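Long-range contact in nucleoside-diphosphate sugar epimerase (SulA family) (Corynebacterium glutamicum, PDB 3OH8), which probably acts as a nucleoside-diphosphate sugar epimerase of the SulA family, using a dinucleotide cofactor bound to its Rossmann-type domain: residues A[335-340]-A[406-411]. Numbering follows the deposited sequence.
Sequences SWFSWI and EELALA
Ser335 and Phe337 meet Ala409, Leu408 and Ala411 in a small surface contact, where the start of strand 336-341 of the mixed sheet receives the short 3-10 turn that runs into strand 412-415. It illustrates how one side-chain hydrogen bond and one apolar touch can seat a turn against a strand end: the two segments bury just 191 Å² between them. The polar half belongs to Ser335, whose hydroxyl donates to the backbone carbonyl of Ala409, with OG 2.8 Å from O. The C=O...OG angle is 151° and OG lies 17° off the carbonyl plane, so the approach is fairly head-on. Ser335 CB faces two carbonyl oxygens on one side of it, 3.4 Å from Ala409 O and 3.5 Å from Ala411 O. Within the turn, Ala411 N bonds to Leu408 O at 3.0 Å, which keeps the chain tightly wound beside the serine.

The apolar half lies deeper. Phe337 carries its ring anti to the backbone N (chi1 -178°), which swings the far end closer to the turn than its CB direction alone would suggest. There CE1 meets the CD1 methyl of Leu408 at 4.0 Å, the methyl arriving obliquely to the ring. Leu408 also packs on Met314 and Leu318 of helix 314-320, while Phe337 touches Val306 and Ile432, so the contact links two sets of apolar neighbours. Directly after the turn, Ser412 OG bonds to Trp336 N, and backbone bonding links Trp336 with Gln413, extending the attachment along the chain. The whole is a 3-10 turn docked where the chain enters strand 336-341, joining the DUF1731 region to the mixed, largely parallel sheet of a Rossmann-type domain, as in the NAD-dependent epimerase/dehydratase family.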
# COMPACT_ATOMS: atom_id res chain seq x y z
N SER A 335 -15.93 12.92 18.36
CA SER A 335 -15.76 11.51 18.02
C SER A 335 -14.34 11.23 17.54
O SER A 335 -13.82 11.94 16.68
CB SER A 335 -16.75 11.10 16.93
OG SER A 335 -18.04 10.90 17.49
N TRP A 336 -13.72 10.18 18.09
CA TRP A 336 -12.34 9.85 17.74
C TRP A 336 -12.29 8.97 16.50
O TRP A 336 -12.89 7.90 16.45
CB TRP A 336 -11.63 9.15 18.91
CG TRP A 336 -11.29 10.04 20.07
CD1 TRP A 336 -11.96 10.14 21.26
CD2 TRP A 336 -10.18 10.95 20.16
NE1 TRP A 336 -11.34 11.05 22.08
CE2 TRP A 336 -10.25 11.56 21.43
CE3 TRP A 336 -9.14 11.31 19.30
CZ2 TRP A 336 -9.32 12.51 21.86
CZ3 TRP A 336 -8.22 12.25 19.72
CH2 TRP A 336 -8.31 12.84 20.99
N PHE A 337 -11.56 9.45 15.50
CA PHE A 337 -11.43 8.77 14.22
C PHE A 337 -10.14 7.95 14.25
O PHE A 337 -9.05 8.51 14.30
CB PHE A 337 -11.39 9.81 13.09
CG PHE A 337 -11.32 9.23 11.71
CD1 PHE A 337 -12.26 8.31 11.29
CD2 PHE A 337 -10.31 9.60 10.84
CE1 PHE A 337 -12.20 7.77 10.01
CE2 PHE A 337 -10.24 9.07 9.56
CZ PHE A 337 -11.18 8.15 9.15
N SER A 338 -10.28 6.63 14.26
CA SER A 338 -9.15 5.71 14.34
C SER A 338 -8.74 5.30 12.92
O SER A 338 -9.42 4.50 12.26
CB SER A 338 -9.56 4.51 15.18
OG SER A 338 -8.59 3.48 15.14
N TRP A 339 -7.62 5.86 12.45
CA TRP A 339 -7.24 5.79 11.03
C TRP A 339 -5.84 5.22 10.89
O TRP A 339 -5.05 5.27 11.82
CB TRP A 339 -7.25 7.18 10.42
CG TRP A 339 -6.20 8.06 11.02
CD1 TRP A 339 -6.31 8.81 12.15
CD2 TRP A 339 -4.86 8.27 10.53
NE1 TRP A 339 -5.13 9.47 12.41
CE2 TRP A 339 -4.22 9.16 11.43
CE3 TRP A 339 -4.14 7.80 9.44
CZ2 TRP A 339 -2.90 9.59 11.26
CZ3 TRP A 339 -2.82 8.22 9.26
CH2 TRP A 339 -2.22 9.11 10.17
N ILE A 340 -5.54 4.71 9.70
CA ILE A 340 -4.16 4.34 9.36
C ILE A 340 -3.94 4.53 7.85
O ILE A 340 -4.84 4.27 7.04
CB ILE A 340 -3.85 2.87 9.78
CG1 ILE A 340 -2.37 2.55 9.52
CG2 ILE A 340 -4.81 1.89 9.07
CD1 ILE A 340 -1.88 1.25 10.15
N GLU A 406 -20.62 9.01 5.78
CA GLU A 406 -21.35 10.04 6.49
C GLU A 406 -21.55 9.67 7.96
O GLU A 406 -21.74 10.54 8.80
CB GLU A 406 -22.70 10.28 5.80
CG GLU A 406 -22.64 10.49 4.28
CD GLU A 406 -22.72 9.19 3.48
OE1 GLU A 406 -22.90 8.11 4.09
OE2 GLU A 406 -22.62 9.25 2.23
N GLU A 407 -21.48 8.38 8.26
CA GLU A 407 -21.79 7.86 9.59
C GLU A 407 -20.55 7.40 10.36
O GLU A 407 -20.66 6.85 11.45
CB GLU A 407 -22.79 6.70 9.49
CG GLU A 407 -24.10 7.04 8.79
CD GLU A 407 -24.96 5.81 8.52
OE1 GLU A 407 -24.67 4.73 9.09
OE2 GLU A 407 -25.94 5.91 7.75
N LEU A 408 -19.37 7.62 9.78
CA LEU A 408 -18.11 7.24 10.42
C LEU A 408 -17.99 7.91 11.78
O LEU A 408 -17.42 7.35 12.73
CB LEU A 408 -16.90 7.62 9.55
CG LEU A 408 -16.58 6.65 8.41
CD1 LEU A 408 -15.37 7.12 7.61
CD2 LEU A 408 -16.35 5.25 8.96
N ALA A 409 -18.54 9.12 11.88
CA ALA A 409 -18.47 9.88 13.13
C ALA A 409 -19.38 9.30 14.19
O ALA A 409 -19.38 9.77 15.32
CB ALA A 409 -18.80 11.34 12.90
N LEU A 410 -20.17 8.29 13.82
CA LEU A 410 -20.98 7.59 14.81
C LEU A 410 -20.09 6.71 15.69
O LEU A 410 -20.46 6.37 16.81
CB LEU A 410 -22.10 6.77 14.17
CG LEU A 410 -23.24 7.63 13.61
CD1 LEU A 410 -24.32 6.74 13.04
CD2 LEU A 410 -23.81 8.52 14.69
N ALA A 411 -18.92 6.35 15.17
CA ALA A 411 -17.93 5.62 15.95
C ALA A 411 -16.99 6.59 16.67
O ALA A 411 -16.79 7.72 16.23
CB ALA A 411 -17.14 4.65 15.04